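Local coordinates for protein carboxylesterase YBFK (Bacillus subtilis, PDB 4CCY) that hydrolyses carboxylic esters to an alcohol and a carboxylate, as a carboxylesterase of the alpha/beta hydrolase superfamily, at residues S160-V165 / M246-M251; I152-A157 / L238-H243; D188-H193 / G272-L277; F224-L229 / S257-G262. All coordinates share one frame; numbering follows the deposited sequence.

Contact 1. Residues S160-V165 / M246-M251; sequences SFHPDV and MYHQQM. With NA (sodium ion), chain C.
This is a mixed contact between two loops that each run into a helix, part aromatic and part backbone, in which Phe161 and His162 pack on Met246, Tyr247 and His248 next to the probable catalytic site of an alpha/beta hydrolase. One hydrogen bond ties the loops: His162 N donates to Met246 O at 2.9 Å. The donor sits 28° out of the carbonyl plane. The His162 ring lies flat over the backbone, with Tyr247 CA 3.6 Å from the ring centroid in a CH-pi contact. Its CE1 corner points into the face of His248, an edge-to-face pair with planes at 84°. Met246 bends at chi3 (87°). Its CE then reaches Val165 CG1 at a tight 3.5 Å and lies near Phe161 CE1. A water joins Ser160 O to His248 N. A sodium ion takes Tyr247 O at 2.6 Å and Gln249 OE1 at 2.3 Å, with Glu244 O and three waters as further ligands. Two of those waters also bond His162 NE2 and His248 ND1, which links both rings to the metal shell. Helix 249-259 starts just after His248, its N-cap residue. On the inner side, Met246 touches His273 and packs with Val165 against Trp184 of helix 175-186.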
loop_
_atom_site.group_PDB
_atom_site.type_symbol
_atom_site.label_atom_id
_atom_site.label_comp_id
_atom_site.label_asym_id
_atom_site.label_seq_id
_atom_site.Cartn_x
_atom_site.Cartn_y
_atom_site.Cartn_z
ATOM N N SER A 160 12.905 -11.192 4.971
ATOM C CA SER A 160 13.562 -10.045 5.630
ATOM C C SER A 160 14.117 -9.031 4.635
ATOM O O SER A 160 14.549 -9.410 3.544
ATOM C CB SER A 160 14.730 -10.529 6.493
ATOM O OG SER A 160 14.277 -11.388 7.512
ATOM N N PHE A 161 14.123 -7.755 5.021
ATOM C CA PHE A 161 14.736 -6.684 4.217
ATOM C C PHE A 161 16.234 -6.905 4.118
ATOM O O PHE A 161 16.829 -7.528 5.009
ATOM C CB PHE A 161 14.557 -5.324 4.888
ATOM C CG PHE A 161 13.213 -4.683 4.676
ATOM C CD1 PHE A 161 12.574 -4.730 3.440
ATOM C CD2 PHE A 161 12.608 -3.974 5.715
ATOM C CE1 PHE A 161 11.340 -4.109 3.256
ATOM C CE2 PHE A 161 11.377 -3.351 5.537
ATOM C CZ PHE A 161 10.741 -3.422 4.306
ATOM N N HIS A 162 16.847 -6.381 3.054
ATOM C CA HIS A 162 18.298 -6.181 3.059
ATOM C C HIS A 162 18.576 -5.194 4.147
ATOM O O HIS A 162 17.792 -4.268 4.327
ATOM C CB HIS A 162 18.804 -5.598 1.731
ATOM C CG HIS A 162 18.631 -6.523 0.546
ATOM N ND1 HIS A 162 18.992 -7.821 0.581
ATOM C CD2 HIS A 162 18.120 -6.286 -0.735
ATOM C CE1 HIS A 162 18.727 -8.392 -0.613
ATOM N NE2 HIS A 162 18.187 -7.449 -1.416
ATOM N N PRO A 163 19.679 -5.394 4.905
ATOM C CA PRO A 163 20.179 -4.446 5.905
ATOM C C PRO A 163 20.172 -2.975 5.433
ATOM O O PRO A 163 19.874 -2.088 6.234
ATOM C CB PRO A 163 21.610 -4.933 6.136
ATOM C CG PRO A 163 21.511 -6.404 5.973
ATOM C CD PRO A 163 20.463 -6.645 4.916
ATOM N N ASP A 164 20.483 -2.749 4.149
ATOM C CA ASP A 164 20.391 -1.443 3.456
ATOM C C ASP A 164 19.112 -0.674 3.758
ATOM O O ASP A 164 19.141 0.558 3.942
ATOM C CB ASP A 164 20.437 -1.646 1.922
ATOM C CG ASP A 164 21.855 -1.704 1.362
ATOM O OD1 ASP A 164 22.753 -0.998 1.864
ATOM O OD2 ASP A 164 22.082 -2.462 0.391
ATOM N N VAL A 165 17.986 -1.398 3.774
ATOM C CA VAL A 165 16.665 -0.768 3.855
ATOM C C VAL A 165 16.567 0.186 5.043
ATOM O O VAL A 165 16.008 1.282 4.940
ATOM C CB VAL A 165 15.530 -1.823 3.892
ATOM C CG1 VAL A 165 14.188 -1.172 4.190
ATOM C CG2 VAL A 165 15.474 -2.573 2.564
ATOM N N MET A 246 14.662 -3.999 -2.280
ATOM C CA MET A 246 14.507 -4.062 -0.828
ATOM C C MET A 246 14.787 -5.426 -0.192
ATOM O O MET A 246 15.012 -5.507 1.017
ATOM C CB MET A 246 13.098 -3.616 -0.422
ATOM C CG MET A 246 12.701 -2.227 -0.887
ATOM S SD MET A 246 11.231 -1.678 0.023
ATOM C CE MET A 246 12.004 -0.960 1.474
ATOM N N TYR A 247 14.751 -6.489 -0.997
ATOM C CA TYR A 247 14.989 -7.851 -0.519
ATOM C C TYR A 247 15.208 -8.819 -1.675
ATOM O O TYR A 247 15.180 -8.413 -2.853
ATOM C CB TYR A 247 13.841 -8.346 0.370
ATOM C CG TYR A 247 12.445 -8.111 -0.163
ATOM C CD1 TYR A 247 11.870 -8.981 -1.088
ATOM C CD2 TYR A 247 11.692 -7.035 0.275
ATOM C CE1 TYR A 247 10.586 -8.790 -1.554
ATOM C CE2 TYR A 247 10.411 -6.824 -0.205
ATOM C CZ TYR A 247 9.865 -7.707 -1.119
ATOM O OH TYR A 247 8.583 -7.512 -1.593
ATOM N N HIS A 248 15.443 -10.091 -1.338
ATOM C CA HIS A 248 15.577 -11.141 -2.350
ATOM C C HIS A 248 14.222 -11.666 -2.694
ATOM O O HIS A 248 13.701 -12.570 -2.028
ATOM C CB HIS A 248 16.476 -12.276 -1.862
ATOM C CG HIS A 248 17.942 -11.915 -1.812
ATOM N ND1 HIS A 248 18.591 -11.380 -2.863
ATOM C CD2 HIS A 248 18.875 -12.033 -0.796
ATOM C CE1 HIS A 248 19.874 -11.150 -2.532
ATOM N NE2 HIS A 248 20.051 -11.555 -1.271
ATOM N N GLN A 249 13.645 -11.128 -3.762
ATOM C CA GLN A 249 12.273 -11.500 -4.137
ATOM C C GLN A 249 12.140 -12.968 -4.551
ATOM O O GLN A 249 11.060 -13.536 -4.440
ATOM C CB GLN A 249 11.690 -10.545 -5.192
ATOM C CG GLN A 249 12.265 -10.677 -6.602
ATOM C CD GLN A 249 13.718 -10.270 -6.693
ATOM O OE1 GLN A 249 14.198 -9.424 -5.934
ATOM N NE2 GLN A 249 14.428 -10.867 -7.618
ATOM N N GLN A 250 13.232 -13.592 -5.001
ATOM C CA GLN A 250 13.196 -15.025 -5.316
ATOM C C GLN A 250 12.853 -15.860 -4.067
ATOM O O GLN A 250 11.926 -16.673 -4.095
ATOM C CB GLN A 250 14.508 -15.502 -5.968
ATOM C CG GLN A 250 14.465 -16.936 -6.490
ATOM C CD GLN A 250 13.377 -17.176 -7.528
ATOM O OE1 GLN A 250 13.119 -16.341 -8.399
ATOM N NE2 GLN A 250 12.741 -18.332 -7.445
ATOM N N MET A 251 13.592 -15.638 -2.980
ATOM C CA MET A 251 13.337 -16.295 -1.698
ATOM C C MET A 251 11.933 -16.008 -1.142
ATOM O O MET A 251 11.303 -16.891 -0.589
ATOM C CB MET A 251 14.404 -15.889 -0.673
ATOM C CG MET A 251 15.815 -16.384 -0.998
ATOM S SD MET A 251 17.063 -15.820 0.185
ATOM C CE MET A 251 16.486 -16.556 1.721
HETATM NA NA NA C . 16.035 -8.163 -5.340
HETATM O O HOH W 1 16.266 -10.690 1.541
HETATM O O HOH W 2 18.090 -7.081 -4.048
HETATM O O HOH W 3 17.396 -10.283 -5.069
HETATM O O HOH W 4 16.796 -8.188 -7.656
#

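Contact 2. Residues I152-A157 / L238-H243; sequences ISPAEA and LMFGEH
Ile152 begins the contact as the last residue of strand 146-152, paired in parallel with Met239 of strand 236-241 in the central sheet of the alpha/beta hydrolase fold. The side chains of Ile152 and Met239 leave the same face of the sheet, where helix 280-290 covers them. Ile152 CA also lies 3.5 Å from Met239 O in a CA-H...O contact. At Ser153 the backbone leaves the sheet with left-handed angles. Ser153 N still donates to Met239 O, at 2.8 Å and 178°, so the pairing ends on a short, nearly linear bond. Ser153 OG is beside the backbone N (chi1 -55°) and turns to His273 O, its direct polar partner. This ties the strand end to the backbone of a residue that is probably part of the charge relay. Pro154 follows as an apolar wedge. Its CG meets Leu238 CD1 at 3.9 Å and its CD meets Phe240 CE1 at 3.6 Å, both crossing at about a right angle. Beyond Pro154 the chain turns away to residues 156-157, which pair with strand 222-223. Where the two segments diverge, a water links them: it donates to Ser153 OG at 2.6 Å and accepts from Gly241 N at 2.9 Å.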
loop_
_atom_site.group_PDB
_atom_site.type_symbol
_atom_site.label_atom_id
_atom_site.label_comp_id
_atom_site.label_asym_id
_atom_site.label_seq_id
_atom_site.Cartn_x
_atom_site.Cartn_y
_atom_site.Cartn_z
ATOM N N ILE A 152 1.243 -6.592 -3.608
ATOM C CA ILE A 152 2.292 -6.191 -4.569
ATOM C C ILE A 152 3.518 -5.617 -3.847
ATOM O O ILE A 152 3.393 -4.679 -3.065
ATOM C CB ILE A 152 1.774 -5.164 -5.625
ATOM C CG1 ILE A 152 0.441 -5.609 -6.252
ATOM C CG2 ILE A 152 2.821 -4.918 -6.716
ATOM C CD1 ILE A 152 -0.256 -4.526 -7.062
ATOM N N SER A 153 4.687 -6.202 -4.113
ATOM C CA SER A 153 5.970 -5.756 -3.558
ATOM C C SER A 153 5.890 -5.472 -2.058
ATOM O O SER A 153 6.214 -4.359 -1.614
ATOM C CB SER A 153 6.473 -4.520 -4.309
ATOM O OG SER A 153 6.539 -4.793 -5.702
ATOM N N PRO A 154 5.464 -6.480 -1.270
ATOM C CA PRO A 154 5.175 -6.225 0.148
ATOM C C PRO A 154 6.421 -5.786 0.931
ATOM O O PRO A 154 7.564 -6.150 0.579
ATOM C CB PRO A 154 4.620 -7.567 0.652
ATOM C CG PRO A 154 5.144 -8.590 -0.311
ATOM C CD PRO A 154 5.238 -7.892 -1.640
ATOM N N ALA A 155 6.191 -4.944 1.934
ATOM C CA ALA A 155 7.242 -4.504 2.847
ATOM C C ALA A 155 7.511 -5.668 3.810
ATOM O O ALA A 155 6.733 -5.900 4.749
ATOM C CB ALA A 155 6.795 -3.254 3.604
ATOM N N GLU A 156 8.591 -6.407 3.552
ATOM C CA GLU A 156 8.857 -7.694 4.213
ATOM C C GLU A 156 7.679 -8.647 4.053
ATOM O O GLU A 156 7.286 -8.952 2.924
ATOM C CB GLU A 156 9.253 -7.508 5.683
ATOM C CG GLU A 156 10.644 -6.928 5.841
ATOM C CD GLU A 156 11.266 -7.213 7.190
ATOM O OE1 GLU A 156 10.517 -7.368 8.179
ATOM O OE2 GLU A 156 12.511 -7.272 7.257
ATOM N N ALA A 157 7.121 -9.111 5.174
ATOM C CA ALA A 157 5.996 -10.050 5.182
ATOM C C ALA A 157 6.407 -11.477 4.822
ATOM O O ALA A 157 6.152 -12.400 5.598
ATOM C CB ALA A 157 4.854 -9.561 4.288
ATOM N N LEU A 238 0.084 -12.636 -5.272
ATOM C CA LEU A 238 1.342 -12.047 -4.814
ATOM C C LEU A 238 2.267 -11.717 -5.990
ATOM O O LEU A 238 2.629 -12.607 -6.779
ATOM C CB LEU A 238 2.066 -13.005 -3.856
ATOM C CG LEU A 238 3.379 -12.496 -3.235
ATOM C CD1 LEU A 238 3.185 -11.185 -2.478
ATOM C CD2 LEU A 238 4.005 -13.544 -2.331
ATOM N N MET A 239 2.659 -10.449 -6.093
ATOM C CA MET A 239 3.467 -9.992 -7.215
ATOM C C MET A 239 4.742 -9.298 -6.749
ATOM O O MET A 239 4.705 -8.409 -5.910
ATOM C CB MET A 239 2.656 -9.055 -8.132
ATOM C CG MET A 239 1.370 -9.686 -8.671
ATOM S SD MET A 239 0.456 -8.591 -9.773
ATOM C CE MET A 239 1.447 -8.679 -11.250
ATOM N N PHE A 240 5.868 -9.720 -7.300
ATOM C CA PHE A 240 7.137 -9.029 -7.090
ATOM C C PHE A 240 7.682 -8.573 -8.431
ATOM O O PHE A 240 7.337 -9.139 -9.480
ATOM C CB PHE A 240 8.172 -9.969 -6.480
ATOM C CG PHE A 240 7.776 -10.574 -5.168
ATOM C CD1 PHE A 240 7.928 -9.861 -3.976
ATOM C CD2 PHE A 240 7.297 -11.879 -5.111
ATOM C CE1 PHE A 240 7.583 -10.449 -2.760
ATOM C CE2 PHE A 240 6.957 -12.464 -3.902
ATOM C CZ PHE A 240 7.092 -11.747 -2.728
ATOM N N GLY A 241 8.552 -7.567 -8.395
ATOM C CA GLY A 241 9.291 -7.126 -9.575
ATOM C C GLY A 241 10.666 -7.776 -9.577
ATOM O O GLY A 241 11.306 -7.891 -8.529
ATOM N N GLU A 242 11.136 -8.197 -10.755
ATOM C CA GLU A 242 12.441 -8.877 -10.833
ATOM C C GLU A 242 13.619 -8.053 -10.308
ATOM O O GLU A 242 14.638 -8.621 -9.914
ATOM C CB GLU A 242 12.726 -9.402 -12.253
ATOM C CG GLU A 242 12.832 -8.329 -13.323
ATOM C CD GLU A 242 13.579 -8.800 -14.559
ATOM O OE1 GLU A 242 14.375 -9.766 -14.479
ATOM O OE2 GLU A 242 13.375 -8.184 -15.623
ATOM N N HIS A 243 13.466 -6.723 -10.299
ATOM C CA HIS A 243 14.513 -5.783 -9.867
ATOM C C HIS A 243 14.310 -5.200 -8.475
ATOM O O HIS A 243 14.935 -4.201 -8.132
ATOM C CB HIS A 243 14.666 -4.660 -10.898
ATOM C CG HIS A 243 15.141 -5.137 -12.258
ATOM N ND1 HIS A 243 16.165 -6.014 -12.404
ATOM C CD2 HIS A 243 14.696 -4.828 -13.548
ATOM C CE1 HIS A 243 16.361 -6.256 -13.716
ATOM N NE2 HIS A 243 15.461 -5.533 -14.415
HETATM O O HOH W 5 8.625 -6.301 -5.815
#

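Contact 3. Residues D188-H193 / G272-L277; sequences DSYDLH and GHLLSL. With NA (sodium ion), chain D.
Tyr190 works at both ends: its backbone O binds a sodium ion at 2.4 Å, while its side chain reaches across to the turn and helix start that follow His273. This joins the segment between helices 175-186 and 194-205 to the histidine loop of the alpha/beta hydrolase fold. By similarity His273 belongs to the charge relay. It bonds Ser129 through NE2 and Glu244 through ND1, and Leu274 comes next as the centre of an inverse gamma turn. The side-chain contact itself is apolar packing. Tyr190 CG is fully extended from the backbone N (chi1 180°), which carries the phenol from the metal side to Leu277. The Tyr190 and Leu277 side chains meet at roughly a right angle. Tyr190 CE2 grazes Leu274 CD1 at 4.3 Å. Leu192 joins through its CD2, which touches Leu274 CD1 at 3.8 Å and Leu277 CD1 at 4.0 Å, so one methyl rests against both leucines from the same side. Ile182 and Thr186 of helix 175-186 also pack on Leu192. The sodium ion is held further by Thr186 OG1, Gly187 O and three waters. Asp191 does not bind the ion directly. From the second shell its OD1 accepts from two of the waters that do. The closest approach between the segments is at the phenol, where Tyr190 OH lies 3.4 Å from Leu277 CB.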
loop_
_atom_site.group_PDB
_atom_site.type_symbol
_atom_site.label_atom_id
_atom_site.label_comp_id
_atom_site.label_asym_id
_atom_site.label_seq_id
_atom_site.Cartn_x
_atom_site.Cartn_y
_atom_site.Cartn_z
ATOM N N ASP A 188 17.344 2.225 -11.911
ATOM C CA ASP A 188 17.857 3.031 -13.014
ATOM C C ASP A 188 16.946 3.080 -14.242
ATOM O O ASP A 188 17.192 3.859 -15.155
ATOM C CB ASP A 188 19.271 2.577 -13.391
ATOM C CG ASP A 188 20.292 2.973 -12.345
ATOM O OD1 ASP A 188 20.116 4.052 -11.741
ATOM O OD2 ASP A 188 21.254 2.209 -12.107
ATOM N N SER A 189 15.890 2.273 -14.243
ATOM C CA SER A 189 14.995 2.164 -15.397
ATOM C C SER A 189 13.689 2.940 -15.265
ATOM O O SER A 189 12.955 3.078 -16.240
ATOM C CB SER A 189 14.674 0.698 -15.689
ATOM O OG SER A 189 15.846 -0.014 -16.035
ATOM N N TYR A 190 13.384 3.435 -14.073
ATOM C CA TYR A 190 12.110 4.103 -13.864
ATOM C C TYR A 190 12.259 5.434 -13.136
ATOM O O TYR A 190 12.990 5.532 -12.150
ATOM C CB TYR A 190 11.137 3.180 -13.115
ATOM C CG TYR A 190 9.787 3.821 -12.860
ATOM C CD1 TYR A 190 8.890 4.031 -13.907
ATOM C CD2 TYR A 190 9.418 4.238 -11.579
ATOM C CE1 TYR A 190 7.666 4.632 -13.686
ATOM C CE2 TYR A 190 8.190 4.846 -11.349
ATOM C CZ TYR A 190 7.317 5.036 -12.404
ATOM O OH TYR A 190 6.100 5.637 -12.198
ATOM N N ASP A 191 11.582 6.456 -13.655
ATOM C CA ASP A 191 11.444 7.748 -12.983
ATOM C C ASP A 191 9.986 7.937 -12.629
ATOM O O ASP A 191 9.112 7.715 -13.463
ATOM C CB ASP A 191 11.845 8.913 -13.894
ATOM C CG ASP A 191 13.303 8.881 -14.293
ATOM O OD1 ASP A 191 14.164 8.629 -13.429
ATOM O OD2 ASP A 191 13.584 9.137 -15.480
ATOM N N LEU A 192 9.729 8.375 -11.400
ATOM C CA LEU A 192 8.385 8.761 -11.006
ATOM C C LEU A 192 7.920 9.908 -11.889
ATOM O O LEU A 192 8.749 10.657 -12.413
ATOM C CB LEU A 192 8.383 9.228 -9.562
ATOM C CG LEU A 192 8.649 8.154 -8.512
ATOM C CD1 LEU A 192 8.752 8.794 -7.132
ATOM C CD2 LEU A 192 7.551 7.092 -8.562
ATOM N N HIS A 193 6.601 10.039 -12.054
ATOM C CA HIS A 193 6.047 11.272 -12.596
ATOM C C HIS A 193 6.552 12.413 -11.730
ATOM O O HIS A 193 6.644 12.273 -10.524
ATOM C CB HIS A 193 4.529 11.238 -12.598
ATOM C CG HIS A 193 3.903 12.403 -13.325
ATOM N ND1 HIS A 193 3.909 13.662 -12.832
ATOM C CD2 HIS A 193 3.250 12.467 -14.555
ATOM C CE1 HIS A 193 3.298 14.483 -13.701
ATOM N NE2 HIS A 193 2.893 13.753 -14.753
ATOM N N GLY A 272 10.919 -3.064 -10.869
ATOM C CA GLY A 272 11.447 -3.161 -9.510
ATOM C C GLY A 272 10.339 -3.210 -8.475
ATOM O O GLY A 272 9.298 -3.846 -8.682
ATOM N N HIS A 273 10.578 -2.524 -7.361
ATOM C CA HIS A 273 9.636 -2.406 -6.249
ATOM C C HIS A 273 8.315 -1.795 -6.633
ATOM O O HIS A 273 7.254 -2.268 -6.198
ATOM C CB HIS A 273 10.271 -1.556 -5.144
ATOM C CG HIS A 273 9.495 -1.556 -3.844
ATOM N ND1 HIS A 273 9.343 -2.664 -3.094
ATOM C CD2 HIS A 273 8.825 -0.524 -3.168
ATOM C CE1 HIS A 273 8.609 -2.369 -1.994
ATOM N NE2 HIS A 273 8.292 -1.064 -2.040
ATOM N N LEU A 274 8.363 -0.736 -7.448
ATOM C CA LEU A 274 7.183 0.082 -7.731
ATOM C C LEU A 274 6.358 -0.472 -8.894
ATOM O O LEU A 274 6.059 0.227 -9.866
ATOM C CB LEU A 274 7.601 1.534 -7.976
ATOM C CG LEU A 274 8.297 2.237 -6.805
ATOM C CD1 LEU A 274 8.629 3.663 -7.194
ATOM C CD2 LEU A 274 7.467 2.201 -5.518
ATOM N N LEU A 275 5.959 -1.731 -8.748
ATOM C CA LEU A 275 5.411 -2.529 -9.838
ATOM C C LEU A 275 4.117 -1.973 -10.439
ATOM O O LEU A 275 3.931 -2.027 -11.662
ATOM C CB LEU A 275 5.237 -3.986 -9.379
ATOM C CG LEU A 275 4.728 -5.101 -10.303
ATOM C CD1 LEU A 275 5.319 -5.026 -11.711
ATOM C CD2 LEU A 275 5.020 -6.462 -9.662
ATOM N N SER A 276 3.228 -1.443 -9.606
ATOM C CA SER A 276 1.969 -0.908 -10.123
ATOM C C SER A 276 2.186 0.384 -10.922
ATOM O O SER A 276 1.360 0.735 -11.775
ATOM C CB SER A 276 0.963 -0.684 -8.997
ATOM O OG SER A 276 1.491 0.216 -8.040
ATOM N N LEU A 277 3.289 1.084 -10.640
ATOM C CA LEU A 277 3.631 2.317 -11.349
ATOM C C LEU A 277 4.467 2.065 -12.605
ATOM O O LEU A 277 4.302 2.762 -13.612
ATOM C CB LEU A 277 4.358 3.306 -10.427
ATOM C CG LEU A 277 3.536 4.056 -9.365
ATOM C CD1 LEU A 277 4.455 4.605 -8.286
ATOM C CD2 LEU A 277 2.674 5.166 -9.970
HETATM NA NA NA D . 15.119 6.016 -11.080
HETATM O O HOH W 6 14.360 8.183 -10.587
HETATM O O HOH W 7 15.785 6.543 -13.202
HETATM O O HOH W 8 17.045 5.894 -10.001
#

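Contact 4. Residues F224-L229 / S257-G262; sequences FTDQEL and SVLVPG
Leu259 and Leu229 carry this contact, with Asp226 and Val260 beside them. It packs the short helix 226-230 against the end of helix 249-259 and the residue after it, away from the catalytic site. Leu259 lies in the last turn of its helix and spreads both methyls over Asp226. Its CD1 sits 3.3 Å from Asp226 OD1, and its CD2 is near Asp226 CB and CG. Asp226 thus offers its flank to the leucine, while its OD1 also forms a salt bridge with Arg255, one turn earlier on helix 249-259. Arg255 is bonded to Phe224 O as well, so this one guanidinium holds the start of the short helix by two groups. Leu229 is the more buried leucine and points toward residues 257-262. Its CD1 meets Leu259 CD1 at 4.0 Å, and its CB lies 4.1 Å from Val260 CG2. Leu229 CG stands beside the backbone N (chi1 -69°), which places CD1 against the leucine methyl. Val260 is the first residue to leave helical geometry, and its CG2 lies beside Leu229 CB just past the helix end. A capping box closes the N-terminus of the short helix. Glu228 N donates to Thr225 OG1 at 3.0 Å, and Thr225 N donates to Glu228 OE1 at 2.9 Å. Around the pair, Leu229 also packs on Phe158, Val260 touches Ile232 just before strand 236-241, and Phe224 rests on helix 130-141.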
loop_
_atom_site.group_PDB
_atom_site.type_symbol
_atom_site.label_atom_id
_atom_site.label_comp_id
_atom_site.label_asym_id
_atom_site.label_seq_id
_atom_site.Cartn_x
_atom_site.Cartn_y
_atom_site.Cartn_z
ATOM N N PHE A 224 6.062 -12.695 8.367
ATOM C CA PHE A 224 5.083 -13.654 8.883
ATOM C C PHE A 224 5.719 -15.035 8.996
ATOM O O PHE A 224 6.537 -15.405 8.151
ATOM C CB PHE A 224 3.823 -13.657 8.018
ATOM C CG PHE A 224 3.088 -12.349 8.050
ATOM C CD1 PHE A 224 2.201 -12.061 9.085
ATOM C CD2 PHE A 224 3.334 -11.373 7.086
ATOM C CE1 PHE A 224 1.549 -10.831 9.138
ATOM C CE2 PHE A 224 2.691 -10.153 7.135
ATOM C CZ PHE A 224 1.794 -9.880 8.155
ATOM N N THR A 225 5.386 -15.770 10.058
ATOM C CA THR A 225 5.999 -17.080 10.299
ATOM C C THR A 225 5.387 -18.124 9.366
ATOM O O THR A 225 4.324 -17.889 8.798
ATOM C CB THR A 225 5.780 -17.568 11.740
ATOM O OG1 THR A 225 4.372 -17.728 11.971
ATOM C CG2 THR A 225 6.382 -16.596 12.746
ATOM N N ASP A 226 6.063 -19.264 9.208
ATOM C CA ASP A 226 5.480 -20.396 8.479
ATOM C C ASP A 226 4.097 -20.694 9.040
ATOM O O ASP A 226 3.149 -20.860 8.290
ATOM C CB ASP A 226 6.358 -21.646 8.596
ATOM C CG ASP A 226 7.719 -21.471 7.947
ATOM O OD1 ASP A 226 8.034 -20.366 7.463
ATOM O OD2 ASP A 226 8.483 -22.448 7.925
ATOM N N GLN A 227 4.003 -20.733 10.368
ATOM C CA GLN A 227 2.752 -20.975 11.084
ATOM C C GLN A 227 1.623 -20.052 10.619
ATOM O O GLN A 227 0.524 -20.521 10.317
ATOM C CB GLN A 227 2.988 -20.875 12.602
ATOM C CG GLN A 227 1.749 -20.948 13.481
ATOM C CD GLN A 227 2.084 -21.074 14.966
ATOM O OE1 GLN A 227 2.799 -20.239 15.530
ATOM N NE2 GLN A 227 1.564 -22.114 15.607
ATOM N N GLU A 228 1.893 -18.750 10.544
ATOM C CA GLU A 228 0.868 -17.801 10.115
ATOM C C GLU A 228 0.518 -17.980 8.647
ATOM O O GLU A 228 -0.651 -18.019 8.304
ATOM C CB GLU A 228 1.277 -16.358 10.394
ATOM C CG GLU A 228 1.376 -16.037 11.877
ATOM C CD GLU A 228 2.140 -14.760 12.154
ATOM O OE1 GLU A 228 3.303 -14.604 11.693
ATOM O OE2 GLU A 228 1.560 -13.900 12.838
ATOM N N LEU A 229 1.536 -18.121 7.798
ATOM C CA LEU A 229 1.333 -18.186 6.347
ATOM C C LEU A 229 0.560 -19.438 5.914
ATOM O O LEU A 229 -0.293 -19.367 5.021
ATOM C CB LEU A 229 2.671 -18.092 5.609
ATOM C CG LEU A 229 3.423 -16.739 5.650
ATOM C CD1 LEU A 229 4.649 -16.806 4.760
ATOM C CD2 LEU A 229 2.548 -15.574 5.216
ATOM N N SER A 257 5.083 -19.337 -2.111
ATOM C CA SER A 257 4.567 -20.407 -2.956
ATOM C C SER A 257 4.437 -21.719 -2.197
ATOM O O SER A 257 3.473 -22.444 -2.391
ATOM C CB SER A 257 5.450 -20.600 -4.190
ATOM O OG SER A 257 5.337 -19.484 -5.048
ATOM N N VAL A 258 5.395 -22.002 -1.323
ATOM C CA VAL A 258 5.399 -23.251 -0.560
ATOM C C VAL A 258 4.343 -23.231 0.549
ATOM O O VAL A 258 3.641 -24.222 0.757
ATOM C CB VAL A 258 6.795 -23.567 0.043
ATOM C CG1 VAL A 258 6.736 -24.787 0.963
ATOM C CG2 VAL A 258 7.813 -23.822 -1.059
ATOM N N LEU A 259 4.232 -22.102 1.248
ATOM C CA LEU A 259 3.459 -22.042 2.487
ATOM C C LEU A 259 1.982 -21.674 2.342
ATOM O O LEU A 259 1.148 -22.222 3.049
ATOM C CB LEU A 259 4.144 -21.112 3.507
ATOM C CG LEU A 259 5.557 -21.539 3.938
ATOM C CD1 LEU A 259 6.234 -20.433 4.720
ATOM C CD2 LEU A 259 5.548 -22.849 4.732
ATOM N N VAL A 260 1.655 -20.751 1.438
ATOM C CA VAL A 260 0.299 -20.204 1.360
ATOM C C VAL A 260 -0.600 -21.035 0.432
ATOM O O VAL A 260 -0.360 -21.067 -0.771
ATOM C CB VAL A 260 0.316 -18.728 0.883
ATOM C CG1 VAL A 260 -1.071 -18.128 0.934
ATOM C CG2 VAL A 260 1.283 -17.881 1.713
ATOM N N PRO A 261 -1.656 -21.680 0.984
ATOM C CA PRO A 261 -2.574 -22.519 0.195
ATOM C C PRO A 261 -3.284 -21.783 -0.957
ATOM O O PRO A 261 -3.954 -20.772 -0.747
ATOM C CB PRO A 261 -3.610 -22.984 1.232
ATOM C CG PRO A 261 -2.921 -22.865 2.544
ATOM C CD PRO A 261 -2.054 -21.643 2.407
ATOM N N GLY A 262 -3.127 -22.304 -2.170
ATOM C CA GLY A 262 -3.795 -21.761 -3.351
ATOM C C GLY A 262 -3.270 -20.425 -3.843
ATOM O O GLY A 262 -3.919 -19.782 -4.661
#

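How the contacts relate
Contacts 2 and 3 are buried, whereas contacts 1 and 4 are partly open to solvent. Contact 2 belongs to the central sheet and relies on backbone pairing. Contact 3 is apolar side-chain packing, contact 1 mixes rings, waters and metal, and contact 4 is leucine packing beside a salt bridge to Arg255, which lies outside both segments. Contacts 1 and 4 use opposite ends of helix 249-259. Each sodium ion belongs to one contact, 1 or 3. Contacts 1, 2 and 3 meet around the loop of His273, the probable charge-relay histidine, and Tyr247 OH to Pro154 O (2.8 Å) ties contact 1 to contact 2. Contact 4 reaches contact 2 through Phe224 N and Ala157 O.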